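Local atomic coordinates of crystal protein (Bacillus thuringiensis serovar dakota, PDB entry 2ZTB), a protein that recognizes cancer cells as a parasporin toxin and, like its aerolysin-type relatives, probably acts by forming pores in the cell membrane. Residues Y7-E12 and C61-G66; T75-N80 and T175-K180; K158-T163 and T240-A245. All coordinates share one frame; numbering follows the deposited sequence.

How the contacts relate
The chain is an elongated, strand-rich molecule, and the three contacts sample its length. Contact 1 lies on the other side of the chain's centre from contacts 2 and 3, whose centres are about 22 Å apart and which touch through Thr-175 and Ile-241. All three reach the same large antiparallel sheet; contacts 1 and 2 both use strand 61-90, about 42 Å apart between centres. Contacts 1 and 2 are partly buried and contact 3 is a surface contact. Their chemistry differs accordingly: a buried lysine-glutamate bridge where a short strand ends (contact 1), paired backbone hydrogen bonds (contact 2), and valines with a hydrated lysine-threonine bond between facing strands (contact 3).

Contact 1. Residues Y7-E12 and C61-G66; sequences YLMFNE and CYKNVG
Lys-63 sets CG between its backbone N and carbonyl carbon (chi1 50°), runs out extended, and bends at the last torsion (chi4 -72°), which places NZ between Tyr-7 and Glu-12. The setting is the end of an antiparallel beta pairing: Tyr-7, last residue of strand 4-7, forms a non-hydrogen-bonded pair with Tyr-62 (CA to CA 4.4 Å) before a 3-10 turn. Lys-63 NZ donates to Tyr-7 O at 2.7 Å, nearly in line with the carbonyl bond. It also forms a salt bridge with Glu-12, meeting OE2 at 2.7 Å on the syn side, somewhat out of the carboxylate plane. The anti lone pair of OE2 accepts Met-9 N at 2.9 Å; two donors therefore grip this oxygen, while Lys-121 N binds OE1 and further fixes the carboxylate. Glu-6 gives the ammonium a second acidic partner, and such surroundings would favour its charged form. The rings of Tyr-7 and Tyr-62 lie alongside each other, planes 27° apart and offset so far that they hardly overlap; Tyr-7 CE1 touches Tyr-62 CE2 at 3.4 Å. Leu-8 N closes the backbone pairing on Cys-61 O at 2.9 Å. Beside that bond, Leu-8 CD2 rests against Cys-61 SG at 3.8 Å.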
loop_
_atom_site.group_PDB
_atom_site.type_symbol
_atom_site.label_atom_id
_atom_site.label_comp_id
_atom_site.label_asym_id
_atom_site.label_seq_id
_atom_site.Cartn_x
_atom_site.Cartn_y
_atom_site.Cartn_z
ATOM N N TYR A 7 -6.907 19.019 -1.732
ATOM C CA TYR A 7 -6.178 20.153 -2.229
ATOM C C TYR A 7 -4.776 19.768 -2.684
ATOM O O TYR A 7 -4.122 18.883 -2.101
ATOM C CB TYR A 7 -6.096 21.251 -1.170
ATOM C CG TYR A 7 -7.392 22.003 -0.917
ATOM C CD1 TYR A 7 -8.339 22.191 -1.932
ATOM C CD2 TYR A 7 -7.658 22.550 0.336
ATOM C CE1 TYR A 7 -9.529 22.892 -1.695
ATOM C CE2 TYR A 7 -8.838 23.254 0.584
ATOM C CZ TYR A 7 -9.772 23.426 -0.433
ATOM O OH TYR A 7 -10.949 24.122 -0.164
ATOM N N LEU A 8 -4.327 20.424 -3.749
ATOM C CA LEU A 8 -2.943 20.341 -4.166
ATOM C C LEU A 8 -2.186 21.384 -3.340
ATOM O O LEU A 8 -2.700 22.487 -3.087
ATOM C CB LEU A 8 -2.826 20.594 -5.669
ATOM C CG LEU A 8 -1.429 20.486 -6.305
ATOM C CD1 LEU A 8 -0.940 19.037 -6.353
ATOM C CD2 LEU A 8 -1.430 21.129 -7.713
ATOM N N MET A 9 -0.995 21.021 -2.879
ATOM C CA MET A 9 -0.183 21.918 -2.066
ATOM C C MET A 9 1.070 22.357 -2.839
ATOM O O MET A 9 1.486 21.673 -3.770
ATOM C CB MET A 9 0.206 21.228 -0.754
ATOM C CG MET A 9 -0.978 20.614 0.041
ATOM S SD MET A 9 -2.064 21.886 0.734
ATOM C CE MET A 9 -1.039 22.586 2.041
ATOM N N PHE A 10 1.660 23.488 -2.456
ATOM C CA PHE A 10 2.892 23.973 -3.094
ATOM C C PHE A 10 4.081 23.018 -2.944
ATOM O O PHE A 10 4.943 22.966 -3.834
ATOM C CB PHE A 10 3.278 25.380 -2.621
ATOM C CG PHE A 10 2.627 26.500 -3.421
ATOM C CD1 PHE A 10 1.724 27.368 -2.823
ATOM C CD2 PHE A 10 2.929 26.686 -4.766
ATOM C CE1 PHE A 10 1.127 28.392 -3.545
ATOM C CE2 PHE A 10 2.334 27.712 -5.497
ATOM C CZ PHE A 10 1.431 28.565 -4.888
ATOM N N ASN A 11 4.134 22.280 -1.827
ATOM C CA ASN A 11 5.243 21.363 -1.565
ATOM C C ASN A 11 5.123 20.038 -2.314
ATOM O O ASN A 11 5.957 19.151 -2.166
ATOM C CB ASN A 11 5.511 21.184 -0.051
ATOM C CG ASN A 11 4.424 20.368 0.699
ATOM O OD1 ASN A 11 4.638 20.001 1.853
ATOM N ND2 ASN A 11 3.291 20.089 0.065
ATOM N N GLU A 12 4.090 19.944 -3.144
ATOM C CA GLU A 12 3.818 18.778 -3.989
ATOM C C GLU A 12 3.984 19.075 -5.477
ATOM O O GLU A 12 3.774 18.187 -6.302
ATOM C CB GLU A 12 2.363 18.359 -3.837
ATOM C CG GLU A 12 2.018 17.714 -2.554
ATOM C CD GLU A 12 0.566 17.319 -2.546
ATOM O OE1 GLU A 12 0.313 16.106 -2.681
ATOM O OE2 GLU A 12 -0.302 18.217 -2.450
ATOM N N CYS A 61 -7.871 23.911 -6.515
ATOM C CA CYS A 61 -7.105 22.938 -7.283
ATOM C C CYS A 61 -6.881 21.672 -6.455
ATOM O O CYS A 61 -6.409 21.732 -5.313
ATOM C CB CYS A 61 -5.778 23.548 -7.747
ATOM S SG CYS A 61 -4.782 22.502 -8.788
ATOM N N TYR A 62 -7.227 20.537 -7.056
ATOM C CA TYR A 62 -7.299 19.268 -6.349
ATOM C C TYR A 62 -6.445 18.221 -7.015
ATOM O O TYR A 62 -6.297 18.215 -8.232
ATOM C CB TYR A 62 -8.740 18.745 -6.306
ATOM C CG TYR A 62 -9.761 19.720 -5.776
ATOM C CD1 TYR A 62 -10.473 20.559 -6.645
ATOM C CD2 TYR A 62 -10.031 19.806 -4.412
ATOM C CE1 TYR A 62 -11.422 21.461 -6.168
ATOM C CE2 TYR A 62 -10.991 20.706 -3.924
ATOM C CZ TYR A 62 -11.674 21.525 -4.806
ATOM O OH TYR A 62 -12.623 22.411 -4.322
ATOM N N LYS A 63 -5.866 17.357 -6.188
ATOM C CA LYS A 63 -5.293 16.089 -6.611
ATOM C C LYS A 63 -6.299 14.979 -6.251
ATOM O O LYS A 63 -7.033 15.079 -5.257
ATOM C CB LYS A 63 -3.932 15.857 -5.945
ATOM C CG LYS A 63 -3.893 16.046 -4.425
ATOM C CD LYS A 63 -2.553 15.547 -3.880
ATOM C CE LYS A 63 -2.524 15.486 -2.372
ATOM N NZ LYS A 63 -2.467 16.789 -1.652
ATOM N N ASN A 64 -6.344 13.949 -7.093
ATOM C CA ASN A 64 -7.348 12.898 -7.019
ATOM C C ASN A 64 -6.676 11.553 -7.228
ATOM O O ASN A 64 -5.749 11.443 -8.022
ATOM C CB ASN A 64 -8.403 13.050 -8.125
ATOM C CG ASN A 64 -9.020 14.442 -8.190
ATOM O OD1 ASN A 64 -8.467 15.363 -8.806
ATOM N ND2 ASN A 64 -10.175 14.592 -7.580
ATOM N N VAL A 65 -7.178 10.533 -6.537
ATOM C CA VAL A 65 -6.824 9.147 -6.817
ATOM C C VAL A 65 -8.034 8.539 -7.514
ATOM O O VAL A 65 -9.167 8.712 -7.071
ATOM C CB VAL A 65 -6.456 8.364 -5.517
ATOM C CG1 VAL A 65 -6.026 6.930 -5.829
ATOM C CG2 VAL A 65 -5.356 9.091 -4.733
ATOM N N GLY A 66 -7.802 7.869 -8.633
ATOM C CA GLY A 66 -8.887 7.214 -9.353
ATOM C C GLY A 66 -9.114 5.815 -8.800
ATOM O O GLY A 66 -8.666 5.478 -7.696
#

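Contact 2. Residues T75-N80 and T175-K180; sequences TDINPN and TAKIAK
Asp-76 and Lys-180 exchange two backbone hydrogen bonds: Asp-76 N to Lys-180 O at 3.0 Å, and Lys-180 N to Asp-76 O at 2.8 Å. Asn-78 and Ile-178 repeat the pattern, Asn-78 N to Ile-178 O at 2.8 Å and Ile-178 N to Asn-78 O at 3.0 Å. Between them lies the non-hydrogen-bonded pair Ile-77 and Ala-179, where Ile-77 CA approaches Ile-178 O at 3.2 Å as a CA-H...O contact. From Asp-76 to Asn-78 this is regular antiparallel sheet, the segment axes 168° apart in direction; beyond it Pro-79 breaks the extended backbone, and Ala-176 bonds to Val-81, one residue past that register, as at a bulge. Asn-78 and Ile-178 lie alongside on one face, their CB atoms 3.9 Å apart. On the other face Ile-77 turns CG2 opposite its own N (CG1 at chi1 -61°), and this methyl meets Lys-177 CD at 4.0 Å where the side chains pass at a slant. The lysine bends at its end (chi4 77°), and its NZ is held by a salt bridge to Asp-237. That partner belongs to strand 223-247, which also bonds to the backbone of Lys-177 and Ala-179; segment 175-180 thus runs between strands 61-90 and 223-247.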
loop_
_atom_site.group_PDB
_atom_site.type_symbol
_atom_site.label_atom_id
_atom_site.label_comp_id
_atom_site.label_asym_id
_atom_site.label_seq_id
_atom_site.Cartn_x
_atom_site.Cartn_y
_atom_site.Cartn_z
ATOM N N THR A 75 1.441 -16.980 -7.166
ATOM C CA THR A 75 1.512 -17.404 -5.771
ATOM C C THR A 75 2.767 -18.259 -5.549
ATOM O O THR A 75 3.017 -19.207 -6.300
ATOM C CB THR A 75 0.252 -18.243 -5.405
ATOM O OG1 THR A 75 -0.903 -17.397 -5.356
ATOM C CG2 THR A 75 0.414 -18.994 -4.065
ATOM N N ASP A 76 3.550 -17.930 -4.523
ATOM C CA ASP A 76 4.723 -18.743 -4.193
ATOM C C ASP A 76 4.424 -19.686 -3.033
ATOM O O ASP A 76 3.979 -19.252 -1.967
ATOM C CB ASP A 76 5.968 -17.872 -3.936
ATOM C CG ASP A 76 6.591 -17.331 -5.240
ATOM O OD1 ASP A 76 6.842 -18.140 -6.169
ATOM O OD2 ASP A 76 6.832 -16.105 -5.345
ATOM N N ILE A 77 4.654 -20.976 -3.262
ATOM C CA ILE A 77 4.333 -22.006 -2.284
ATOM C C ILE A 77 5.590 -22.709 -1.747
ATOM O O ILE A 77 6.284 -23.424 -2.482
ATOM C CB ILE A 77 3.309 -23.042 -2.851
ATOM C CG1 ILE A 77 1.984 -22.344 -3.210
ATOM C CG2 ILE A 77 3.093 -24.187 -1.859
ATOM C CD1 ILE A 77 1.062 -23.146 -4.110
ATOM N N ASN A 78 5.868 -22.464 -0.466
ATOM C CA ASN A 78 6.886 -23.183 0.309
ATOM C C ASN A 78 6.324 -24.559 0.700
ATOM O O ASN A 78 5.538 -24.659 1.645
ATOM C CB ASN A 78 7.239 -22.347 1.555
ATOM C CG ASN A 78 8.359 -22.958 2.410
ATOM O OD1 ASN A 78 8.673 -24.150 2.328
ATOM N ND2 ASN A 78 8.957 -22.120 3.255
ATOM N N PRO A 79 6.745 -25.624 -0.019
ATOM C CA PRO A 79 6.076 -26.926 -0.025
ATOM C C PRO A 79 6.197 -27.781 1.227
ATOM O O PRO A 79 5.512 -28.805 1.321
ATOM C CB PRO A 79 6.741 -27.648 -1.200
ATOM C CG PRO A 79 8.091 -27.066 -1.266
ATOM C CD PRO A 79 7.940 -25.631 -0.886
ATOM N N ASN A 80 7.060 -27.404 2.164
ATOM C CA ASN A 80 7.238 -28.192 3.407
ATOM C C ASN A 80 7.795 -27.321 4.511
ATOM O O ASN A 80 8.810 -26.642 4.327
ATOM C CB ASN A 80 8.174 -29.385 3.204
ATOM C CG ASN A 80 7.439 -30.716 3.130
ATOM O OD1 ASN A 80 6.851 -31.180 4.122
ATOM N ND2 ASN A 80 7.500 -31.361 1.958
ATOM N N THR A 175 3.190 -30.838 9.651
ATOM C CA THR A 175 3.760 -30.072 8.556
ATOM C C THR A 175 2.694 -29.283 7.817
ATOM O O THR A 175 1.523 -29.622 7.872
ATOM C CB THR A 175 4.508 -30.963 7.551
ATOM O OG1 THR A 175 3.558 -31.686 6.751
ATOM C CG2 THR A 175 5.460 -31.950 8.277
ATOM N N ALA A 176 3.120 -28.224 7.126
ATOM C CA ALA A 176 2.235 -27.405 6.329
ATOM C C ALA A 176 2.939 -26.858 5.085
ATOM O O ALA A 176 4.160 -26.949 4.949
ATOM C CB ALA A 176 1.664 -26.266 7.176
ATOM N N LYS A 177 2.146 -26.335 4.154
ATOM C CA LYS A 177 2.668 -25.507 3.084
ATOM C C LYS A 177 2.446 -24.044 3.477
ATOM O O LYS A 177 1.521 -23.722 4.235
ATOM C CB LYS A 177 1.992 -25.815 1.747
ATOM C CG LYS A 177 2.206 -27.232 1.224
ATOM C CD LYS A 177 1.557 -27.397 -0.139
ATOM C CE LYS A 177 1.758 -28.791 -0.706
ATOM N NZ LYS A 177 0.869 -29.841 -0.100
ATOM N N ILE A 178 3.307 -23.167 2.973
ATOM C CA ILE A 178 3.121 -21.742 3.135
ATOM C C ILE A 178 2.832 -21.139 1.765
ATOM O O ILE A 178 3.536 -21.421 0.792
ATOM C CB ILE A 178 4.346 -21.075 3.794
ATOM C CG1 ILE A 178 4.589 -21.653 5.195
ATOM C CG2 ILE A 178 4.167 -19.557 3.863
ATOM C CD1 ILE A 178 5.903 -21.141 5.838
ATOM N N ALA A 179 1.772 -20.336 1.704
ATOM C CA ALA A 179 1.429 -19.579 0.504
ATOM C C ALA A 179 1.761 -18.109 0.714
ATOM O O ALA A 179 1.272 -17.489 1.669
ATOM C CB ALA A 179 -0.048 -19.737 0.162
ATOM N N LYS A 180 2.617 -17.571 -0.154
ATOM C CA LYS A 180 2.766 -16.134 -0.272
ATOM C C LYS A 180 1.920 -15.706 -1.465
ATOM O O LYS A 180 2.261 -15.962 -2.632
ATOM C CB LYS A 180 4.233 -15.708 -0.447
ATOM C CG LYS A 180 4.384 -14.196 -0.710
ATOM C CD LYS A 180 5.561 -13.868 -1.662
ATOM C CE LYS A 180 5.280 -12.557 -2.403
ATOM N NZ LYS A 180 6.507 -11.915 -2.990
#

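Contact 3. Residues K158-T163 and T240-A245; sequences KSVTVT and TIVQPA
The backbones bearing Val-160 and Val-242 run in nearly the same direction, at 22°, but their axes come no closer than 9.2 Å. Even the nearest CA atoms, those of Lys-158 and Thr-240, are 7.5 Å apart, too far for backbone pairing. The geometry is that of layers packed face to face, consistent with the beta-sandwich of aerolysin-type toxins. Each strand finds its backbone partners within its own layer: segment 158-163 bonds to Thr-98, Ile-100 and Ile-102 of strand 96-116, while Ile-241 and Gln-243 bond to strand 168-199. Between the layers, Val-160 and Val-242 meet by their methyl ends, the CG2 of one 3.9 Å from the CG2 of the other. The same Val-160 methyl lies 3.9 Å from Thr-240 CG2, the two side chains passing alongside, pointed opposite ways. Val-162 CB makes a looser approach to Val-242 CG1, at 4.3 Å. Thr-240 serves both apolar and polar neighbours: with OG1 opposite its carbonyl carbon (chi1 -57°), the methyl goes to Val-160 and the hydroxyl to Lys-158. The lysine chain, bent at chi3 (69°), slants across the threonine and donates from NZ to Thr-240 OG1 at 3.0 Å. A water completes the polar end, donating to Ser-159 O at 2.8 Å and lying 2.7 Å from Thr-240 OG1.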
loop_
_atom_site.group_PDB
_atom_site.type_symbol
_atom_site.label_atom_id
_atom_site.label_comp_id
_atom_site.label_asym_id
_atom_site.label_seq_id
_atom_site.Cartn_x
_atom_site.Cartn_y
_atom_site.Cartn_z
ATOM N N LYS A 158 -3.485 -32.044 16.146
ATOM C CA LYS A 158 -3.872 -33.297 15.526
ATOM C C LYS A 158 -3.603 -34.453 16.467
ATOM O O LYS A 158 -2.510 -34.567 17.025
ATOM C CB LYS A 158 -3.176 -33.488 14.169
ATOM C CG LYS A 158 -3.645 -32.492 13.098
ATOM C CD LYS A 158 -3.313 -32.896 11.668
ATOM C CE LYS A 158 -4.113 -34.114 11.218
ATOM N NZ LYS A 158 -3.566 -34.681 9.945
ATOM N N SER A 159 -4.619 -35.284 16.685
ATOM C CA SER A 159 -4.418 -36.538 17.405
ATOM C C SER A 159 -3.897 -37.571 16.415
ATOM O O SER A 159 -4.237 -37.531 15.230
ATOM C CB SER A 159 -5.706 -37.035 18.069
ATOM O OG SER A 159 -6.708 -37.310 17.112
ATOM N N VAL A 160 -3.041 -38.461 16.893
ATOM C CA VAL A 160 -2.468 -39.515 16.063
ATOM C C VAL A 160 -2.141 -40.740 16.932
ATOM O O VAL A 160 -1.658 -40.611 18.056
ATOM C CB VAL A 160 -1.251 -38.997 15.211
ATOM C CG1 VAL A 160 -0.125 -38.476 16.090
ATOM C CG2 VAL A 160 -0.739 -40.057 14.239
ATOM N N THR A 161 -2.465 -41.922 16.412
ATOM C CA THR A 161 -2.210 -43.176 17.103
ATOM C C THR A 161 -0.961 -43.826 16.519
ATOM O O THR A 161 -0.878 -44.059 15.312
ATOM C CB THR A 161 -3.445 -44.095 17.028
ATOM O OG1 THR A 161 -4.539 -43.444 17.689
ATOM C CG2 THR A 161 -3.190 -45.455 17.695
ATOM N N VAL A 162 0.019 -44.089 17.378
ATOM C CA VAL A 162 1.303 -44.626 16.918
ATOM C C VAL A 162 1.824 -45.795 17.758
ATOM O O VAL A 162 1.696 -45.814 18.991
ATOM C CB VAL A 162 2.389 -43.482 16.617
ATOM C CG1 VAL A 162 1.969 -42.124 17.168
ATOM C CG2 VAL A 162 3.804 -43.867 17.062
ATOM N N THR A 163 2.369 -46.793 17.068
ATOM C CA THR A 163 3.037 -47.922 17.715
ATOM C C THR A 163 4.538 -47.689 17.654
ATOM O O THR A 163 5.094 -47.426 16.580
ATOM C CB THR A 163 2.702 -49.263 17.025
ATOM O OG1 THR A 163 1.280 -49.431 16.959
ATOM C CG2 THR A 163 3.321 -50.453 17.789
ATOM N N THR A 240 0.076 -34.835 9.070
ATOM C CA THR A 240 0.771 -35.571 10.105
ATOM C C THR A 240 1.730 -36.506 9.388
ATOM O O THR A 240 1.343 -37.204 8.440
ATOM C CB THR A 240 -0.225 -36.374 10.974
ATOM O OG1 THR A 240 -1.180 -35.465 11.519
ATOM C CG2 THR A 240 0.472 -37.076 12.120
ATOM N N ILE A 241 2.989 -36.469 9.815
ATOM C CA ILE A 241 4.018 -37.373 9.305
ATOM C C ILE A 241 4.555 -38.183 10.470
ATOM O O ILE A 241 5.156 -37.635 11.395
ATOM C CB ILE A 241 5.203 -36.632 8.614
ATOM C CG1 ILE A 241 4.717 -35.512 7.680
ATOM C CG2 ILE A 241 6.120 -37.629 7.893
ATOM C CD1 ILE A 241 4.022 -35.975 6.404
ATOM N N VAL A 242 4.301 -39.489 10.428
ATOM C CA VAL A 242 4.900 -40.408 11.371
ATOM C C VAL A 242 6.064 -41.095 10.658
ATOM O O VAL A 242 5.860 -41.841 9.693
ATOM C CB VAL A 242 3.886 -41.468 11.911
ATOM C CG1 VAL A 242 4.521 -42.287 13.019
ATOM C CG2 VAL A 242 2.574 -40.799 12.397
ATOM N N GLN A 243 7.281 -40.829 11.129
ATOM C CA GLN A 243 8.488 -41.411 10.532
ATOM C C GLN A 243 8.799 -42.824 11.049
ATOM O O GLN A 243 8.339 -43.197 12.133
ATOM C CB GLN A 243 9.677 -40.463 10.687
ATOM C CG GLN A 243 9.678 -39.372 9.636
ATOM C CD GLN A 243 10.384 -38.127 10.092
ATOM O OE1 GLN A 243 10.258 -37.062 9.467
ATOM N NE2 GLN A 243 11.127 -38.235 11.194
ATOM N N PRO A 244 9.551 -43.624 10.263
ATOM C CA PRO A 244 9.847 -44.989 10.704
ATOM C C PRO A 244 10.550 -44.997 12.056
ATOM O O PRO A 244 11.372 -44.120 12.328
ATOM C CB PRO A 244 10.787 -45.524 9.615
ATOM C CG PRO A 244 10.527 -44.687 8.427
ATOM C CD PRO A 244 10.152 -43.330 8.948
ATOM N N ALA A 245 10.197 -45.961 12.898
ATOM C CA ALA A 245 10.891 -46.173 14.166
ATOM C C ALA A 245 12.378 -46.396 13.926
ATOM O O ALA A 245 12.770 -47.171 13.048
ATOM C CB ALA A 245 10.307 -47.351 14.899
HETATM O O HOH W 1 -3.178 -36.706 12.784
#